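Thiosulfate sulfurtransferase (Pseudomonas aeruginosa, PDB 1YT8) probably transfers sulfur from thiosulfate to cyanide, as rhodaneses do, and is built from four rhodanese-like domains in one chain. Local coordinates at residues A[398-403]-A[486-491]; A[51-56]-A[440-445]. All blocks are in the same frame, centred on the assembly; numbering follows the deposited sequence.

Contact 1. Residues A[398-403]-A[486-491]; sequences FTASAN and RIDRYR
Ser401 and Asp488 meet at the first turn of helix 401-406, which follows strand 393-397 of a rhodanese-like alpha/beta domain. Ala400 holds the N-cap position but brings no side-chain acceptor, and the carboxylate of Asp488, from the irregular chain that follows helix 464-470, supplies one. Its two oxygens share the work. OD2 takes Ser401 N at 2.9 Å, nearly straight (168°), from the syn side and slightly out of the carboxylate plane. OD1 turns its syn lone pair to Ser401 OG, which donates across 2.7 Å. With chi1 at 67°, OG lies between the backbone N and the carbonyl carbon of its own residue, on the flank of the helix from which OD1 approaches. A water also bridges Ala402 N to Asp488 OD2, so the carboxylate serves a second amide of the helix start indirectly. The negative charge there would probably be stabilised by the helix dipole.

Ser401 OG is an acceptor as well. It receives weak bonds from Arg486 NE (3.0 Å) and NH2 (3.4 Å), and a further one from a second water that itself accepts from NH2. The arginine chain bends at chi3 (69°), bringing the guanidinium alongside the serine, with Ser401 O over one of its faces. NH1 has its own partner in a salt bridge with Glu479, and Trp414 packs against Ser401, Arg486 and Asp488. Within 398-403, the side chain of Asn403 reaches back over the helix start, its ND2 donating to Thr399 OG1 at 3.1 Å.

Contact 2. Residues A[51-56]-A[440-445]; sequences LELEIH and SLLARF
Leu53 of helix 51-58 pushes its two methyls toward the first turn of helix 441-454, and Glu52 lays its CB on Phe445 beside it. The tight part centres on Leu53 CD2. This methyl sits 3.6 Å from Leu441 CG and 3.9 Å from Phe445 CE2, resting over the groove between two side chains one helical turn apart. The CB of Leu53 does not itself point at helix 441-454; with chi2 at 175°, CD1 runs straight on toward Leu442 while CD2 branches off toward Leu441 and Phe445. Leu53 and Leu441 run alongside, pointing opposite ways.

Next to them the Phe445 ring receives a CH-pi contact over one face: Glu52 CB stands 4.1 Å from the ring centroid, 21° off the normal and shifted toward the rim. The glutamate bends at chi2; CB and CG stay against the ring, and the carboxylate beyond them pairs through OE1 with Arg417 in a salt bridge.

Between these two segments the packing is thinner on the Leu442 side: CD2 of Leu53 has two close neighbours, but its CD1 meets Leu442 alone, 4.0 Å from Leu442 CD1, the side chains crossing at about a right angle. Leu442 CD2 also packs on Phe398. No hydrogen bond joins the segments, and the short axes stay 10.5 Å apart at their closest, so the segments meet through side chains. Glu52 is buried, while Leu53, Leu441, Leu442 and Phe445 each keep some exposure, so this is a surface contact. Helices 51-58 and 441-454, inclined at 109° in their short segments, here form an interface between the first and last rhodanese-like domains, each with a parallel five-stranded sheet of order 1-5-4-2-3.

In the fold
Contacts 1 and 2 lie about 16 Å apart, centre to centre, and touch through Phe398: its O is 3.8 Å from Leu442 CD2, and its ring atom CD2 is 4.0 Å from Ala443 CB. Both bear on the join between the first and last rhodanese-like domains. Helix 51-58 meets helix 441-454 directly, while 486-491 runs on from contact 1 to helix 32-35, where Ile487 bonds with Asp33 through the backbone and Tyr490 N with Glu32. The bound sulfite lies elsewhere, among Cys193 to Arg198 and Gln312; neither contact contributes to it. By topology, however, helix 441-454 corresponds to helix 197-208, at whose start the sulfite sits.

Contact 1. Residues A[398-403]-A[486-491]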
loop_
_atom_site.group_PDB
_atom_site.type_symbol
_atom_site.label_atom_id
_atom_site.label_comp_id
_atom_site.label_asym_id
_atom_site.label_seq_id
_atom_site.Cartn_x
_atom_site.Cartn_y
_atom_site.Cartn_z
ATOM N N PHE A 398 -12.131 -2.352 17.582
ATOM C CA PHE A 398 -11.126 -2.970 16.719
ATOM C C PHE A 398 -10.603 -2.084 15.587
ATOM O O PHE A 398 -9.738 -2.512 14.814
ATOM C CB PHE A 398 -11.695 -4.263 16.126
ATOM C CG PHE A 398 -11.877 -5.360 17.136
ATOM C CD1 PHE A 398 -10.893 -6.325 17.319
ATOM C CD2 PHE A 398 -13.014 -5.402 17.936
ATOM C CE1 PHE A 398 -11.036 -7.319 18.286
ATOM C CE2 PHE A 398 -13.166 -6.392 18.909
ATOM C CZ PHE A 398 -12.176 -7.350 19.083
ATOM N N THR A 399 -11.121 -0.864 15.472
ATOM C CA THR A 399 -10.657 0.031 14.412
ATOM C C THR A 399 -9.182 0.366 14.652
ATOM O O THR A 399 -8.650 0.098 15.726
ATOM C CB THR A 399 -11.482 1.339 14.373
ATOM O OG1 THR A 399 -11.198 2.049 13.160
ATOM C CG2 THR A 399 -11.138 2.226 15.557
ATOM N N ALA A 400 -8.522 0.948 13.656
ATOM C CA ALA A 400 -7.110 1.304 13.799
ATOM C C ALA A 400 -6.940 2.270 14.966
ATOM O O ALA A 400 -7.794 3.134 15.193
ATOM C CB ALA A 400 -6.596 1.938 12.510
ATOM N N SER A 401 -5.841 2.128 15.706
ATOM C CA SER A 401 -5.596 2.987 16.861
ATOM C C SER A 401 -5.679 4.466 16.506
ATOM O O SER A 401 -6.140 5.276 17.315
ATOM C CB SER A 401 -4.233 2.672 17.504
ATOM O OG SER A 401 -3.151 3.024 16.663
ATOM N N ALA A 402 -5.239 4.824 15.302
ATOM C CA ALA A 402 -5.294 6.220 14.873
ATOM C C ALA A 402 -6.750 6.689 14.793
ATOM O O ALA A 402 -7.065 7.813 15.187
ATOM C CB ALA A 402 -4.607 6.389 13.516
ATOM N N ASN A 403 -7.628 5.827 14.284
ATOM C CA ASN A 403 -9.049 6.159 14.170
ATOM C C ASN A 403 -9.676 6.267 15.552
ATOM O O ASN A 403 -10.487 7.155 15.811
ATOM C CB ASN A 403 -9.802 5.092 13.367
ATOM C CG ASN A 403 -9.327 4.995 11.932
ATOM O OD1 ASN A 403 -8.992 6.002 11.309
ATOM N ND2 ASN A 403 -9.315 3.779 11.393
ATOM N N ARG A 486 0.038 0.286 20.960
ATOM C CA ARG A 486 -0.192 0.853 19.631
ATOM C C ARG A 486 0.940 0.520 18.668
ATOM O O ARG A 486 1.817 1.346 18.417
ATOM C CB ARG A 486 -0.362 2.376 19.693
ATOM C CG ARG A 486 -1.673 2.840 20.296
ATOM C CD ARG A 486 -1.851 4.351 20.160
ATOM N NE ARG A 486 -2.051 4.774 18.775
ATOM C CZ ARG A 486 -2.292 6.030 18.407
ATOM N NH1 ARG A 486 -2.360 6.987 19.322
ATOM N NH2 ARG A 486 -2.481 6.331 17.127
ATOM N N ILE A 487 0.911 -0.693 18.130
ATOM C CA ILE A 487 1.928 -1.136 17.183
ATOM C C ILE A 487 1.294 -1.495 15.841
ATOM O O ILE A 487 1.943 -2.099 14.984
ATOM C CB ILE A 487 2.669 -2.384 17.710
ATOM C CG1 ILE A 487 1.659 -3.505 17.991
ATOM C CG2 ILE A 487 3.463 -2.027 18.960
ATOM C CD1 ILE A 487 2.290 -4.838 18.355
ATOM N N ASP A 488 0.030 -1.117 15.657
ATOM C CA ASP A 488 -0.670 -1.445 14.426
ATOM C C ASP A 488 -0.249 -0.629 13.209
ATOM O O ASP A 488 -0.586 -0.987 12.081
ATOM C CB ASP A 488 -2.198 -1.383 14.636
ATOM C CG ASP A 488 -2.700 -0.009 15.067
ATOM O OD1 ASP A 488 -1.978 0.723 15.774
ATOM O OD2 ASP A 488 -3.850 0.326 14.716
ATOM N N ARG A 489 0.501 0.448 13.429
ATOM C CA ARG A 489 0.973 1.272 12.319
ATOM C C ARG A 489 2.418 1.735 12.467
ATOM O O ARG A 489 2.824 2.237 13.513
ATOM C CB ARG A 489 0.076 2.501 12.122
ATOM C CG ARG A 489 0.652 3.489 11.106
ATOM C CD ARG A 489 -0.309 4.599 10.731
ATOM N NE ARG A 489 0.313 5.529 9.788
ATOM C CZ ARG A 489 1.290 6.374 10.104
ATOM N NH1 ARG A 489 1.757 6.422 11.346
ATOM N NH2 ARG A 489 1.821 7.156 9.170
ATOM N N TYR A 490 3.194 1.563 11.402
ATOM C CA TYR A 490 4.585 1.995 11.395
ATOM C C TYR A 490 4.597 3.498 11.135
ATOM O O TYR A 490 3.974 3.972 10.185
ATOM C CB TYR A 490 5.360 1.276 10.287
ATOM C CG TYR A 490 6.713 1.888 9.990
ATOM C CD1 TYR A 490 7.664 2.055 10.997
ATOM C CD2 TYR A 490 7.048 2.286 8.695
ATOM C CE1 TYR A 490 8.926 2.605 10.718
ATOM C CE2 TYR A 490 8.303 2.838 8.405
ATOM C CZ TYR A 490 9.235 2.993 9.419
ATOM O OH TYR A 490 10.477 3.526 9.132
ATOM N N ARG A 491 5.296 4.240 11.984
ATOM C CA ARG A 491 5.388 5.690 11.844
ATOM C C ARG A 491 6.344 6.028 10.699
ATOM O O ARG A 491 7.548 6.151 10.899
ATOM C CB ARG A 491 5.892 6.304 13.153
ATOM C CG ARG A 491 5.871 7.821 13.201
ATOM C CD ARG A 491 6.408 8.321 14.538
ATOM N NE ARG A 491 6.321 9.773 14.672
ATOM C CZ ARG A 491 6.748 10.449 15.736
ATOM N NH1 ARG A 491 7.292 9.803 16.759
ATOM N NH2 ARG A 491 6.634 11.771 15.778
HETATM O O HOH W 1 -1.473 4.779 14.841
HETATM O O HOH W 2 -3.288 3.263 13.736
#

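Contact 2. Residues A[51-56]-A[440-445]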
loop_
_atom_site.group_PDB
_atom_site.type_symbol
_atom_site.label_atom_id
_atom_site.label_comp_id
_atom_site.label_asym_id
_atom_site.label_seq_id
_atom_site.Cartn_x
_atom_site.Cartn_y
_atom_site.Cartn_z
ATOM N N LEU A 51 -6.348 -10.506 8.490
ATOM C CA LEU A 51 -6.111 -11.557 7.503
ATOM C C LEU A 51 -7.318 -11.844 6.604
ATOM O O LEU A 51 -7.208 -11.818 5.380
ATOM C CB LEU A 51 -5.688 -12.845 8.221
ATOM C CG LEU A 51 -5.424 -14.104 7.383
ATOM C CD1 LEU A 51 -4.213 -13.889 6.498
ATOM C CD2 LEU A 51 -5.190 -15.293 8.302
ATOM N N GLU A 52 -8.470 -12.107 7.211
ATOM C CA GLU A 52 -9.676 -12.425 6.448
ATOM C C GLU A 52 -10.198 -11.316 5.540
ATOM O O GLU A 52 -10.872 -11.591 4.552
ATOM C CB GLU A 52 -10.801 -12.861 7.394
ATOM C CG GLU A 52 -10.473 -14.097 8.214
ATOM C CD GLU A 52 -9.944 -13.770 9.597
ATOM O OE1 GLU A 52 -9.244 -12.745 9.755
ATOM O OE2 GLU A 52 -10.222 -14.556 10.530
ATOM N N LEU A 53 -9.887 -10.070 5.872
ATOM C CA LEU A 53 -10.360 -8.934 5.090
ATOM C C LEU A 53 -9.591 -8.682 3.794
ATOM O O LEU A 53 -10.106 -8.031 2.885
ATOM C CB LEU A 53 -10.311 -7.660 5.939
ATOM C CG LEU A 53 -11.081 -7.622 7.261
ATOM C CD1 LEU A 53 -10.789 -6.308 7.977
ATOM C CD2 LEU A 53 -12.567 -7.769 7.002
ATOM N N GLU A 54 -8.371 -9.202 3.699
ATOM C CA GLU A 54 -7.559 -8.955 2.510
ATOM C C GLU A 54 -7.005 -10.165 1.771
ATOM O O GLU A 54 -6.595 -10.045 0.615
ATOM C CB GLU A 54 -6.379 -8.048 2.881
ATOM C CG GLU A 54 -6.774 -6.690 3.431
ATOM C CD GLU A 54 -5.571 -5.824 3.780
ATOM O OE1 GLU A 54 -4.426 -6.241 3.501
ATOM O OE2 GLU A 54 -5.771 -4.723 4.329
ATOM N N ILE A 55 -6.990 -11.324 2.419
ATOM C CA ILE A 55 -6.417 -12.515 1.803
ATOM C C ILE A 55 -6.962 -12.890 0.424
ATOM O O ILE A 55 -6.187 -13.220 -0.474
ATOM C CB ILE A 55 -6.517 -13.736 2.760
ATOM C CG1 ILE A 55 -5.626 -14.871 2.249
ATOM C CG2 ILE A 55 -7.968 -14.193 2.896
ATOM C CD1 ILE A 55 -4.131 -14.562 2.326
ATOM N N HIS A 56 -8.276 -12.825 0.232
ATOM C CA HIS A 56 -8.839 -13.197 -1.064
ATOM C C HIS A 56 -8.464 -12.250 -2.196
ATOM O O HIS A 56 -8.524 -12.625 -3.367
ATOM C CB HIS A 56 -10.361 -13.333 -0.976
ATOM C CG HIS A 56 -10.806 -14.524 -0.188
ATOM N ND1 HIS A 56 -10.041 -15.664 -0.078
ATOM C CD2 HIS A 56 -11.944 -14.764 0.506
ATOM C CE1 HIS A 56 -10.687 -16.557 0.651
ATOM N NE2 HIS A 56 -11.844 -16.037 1.018
ATOM N N SER A 440 -18.277 -2.351 11.696
ATOM C CA SER A 440 -18.575 -3.614 12.388
ATOM C C SER A 440 -18.016 -4.814 11.624
ATOM O O SER A 440 -18.093 -5.948 12.095
ATOM C CB SER A 440 -20.084 -3.815 12.596
ATOM O OG SER A 440 -20.713 -4.306 11.419
ATOM N N LEU A 441 -17.435 -4.562 10.456
ATOM C CA LEU A 441 -16.885 -5.638 9.637
ATOM C C LEU A 441 -15.775 -6.438 10.310
ATOM O O LEU A 441 -15.857 -7.662 10.401
ATOM C CB LEU A 441 -16.369 -5.092 8.303
ATOM C CG LEU A 441 -15.771 -6.159 7.377
ATOM C CD1 LEU A 441 -16.794 -7.259 7.126
ATOM C CD2 LEU A 441 -15.339 -5.517 6.068
ATOM N N LEU A 442 -14.731 -5.757 10.770
ATOM C CA LEU A 442 -13.631 -6.459 11.415
ATOM C C LEU A 442 -14.040 -7.054 12.755
ATOM O O LEU A 442 -13.618 -8.154 13.105
ATOM C CB LEU A 442 -12.433 -5.532 11.615
ATOM C CG LEU A 442 -11.245 -6.187 12.334
ATOM C CD1 LEU A 442 -10.953 -7.563 11.735
ATOM C CD2 LEU A 442 -10.023 -5.282 12.230
ATOM N N ALA A 443 -14.869 -6.330 13.500
ATOM C CA ALA A 443 -15.320 -6.805 14.804
ATOM C C ALA A 443 -16.104 -8.116 14.701
ATOM O O ALA A 443 -16.030 -8.959 15.600
ATOM C CB ALA A 443 -16.171 -5.731 15.486
ATOM N N ARG A 444 -16.845 -8.283 13.609
ATOM C CA ARG A 444 -17.636 -9.492 13.389
ATOM C C ARG A 444 -16.757 -10.743 13.350
ATOM O O ARG A 444 -17.137 -11.793 13.865
ATOM C CB ARG A 444 -18.431 -9.380 12.077
ATOM C CG ARG A 444 -19.267 -10.621 11.744
ATOM C CD ARG A 444 -20.013 -10.472 10.419
ATOM N NE ARG A 444 -21.159 -9.563 10.496
ATOM C CZ ARG A 444 -22.353 -9.894 10.983
ATOM N NH1 ARG A 444 -22.575 -11.121 11.443
ATOM N NH2 ARG A 444 -23.332 -9.000 11.007
ATOM N N PHE A 445 -15.581 -10.632 12.739
ATOM C CA PHE A 445 -14.666 -11.766 12.647
ATOM C C PHE A 445 -14.018 -12.099 13.985
ATOM O O PHE A 445 -13.415 -13.164 14.142
ATOM C CB PHE A 445 -13.578 -11.477 11.605
ATOM C CG PHE A 445 -14.040 -11.651 10.189
ATOM C CD1 PHE A 445 -14.097 -12.917 9.613
ATOM C CD2 PHE A 445 -14.455 -10.556 9.438
ATOM C CE1 PHE A 445 -14.562 -13.090 8.311
ATOM C CE2 PHE A 445 -14.920 -10.720 8.137
ATOM C CZ PHE A 445 -14.974 -11.992 7.573
#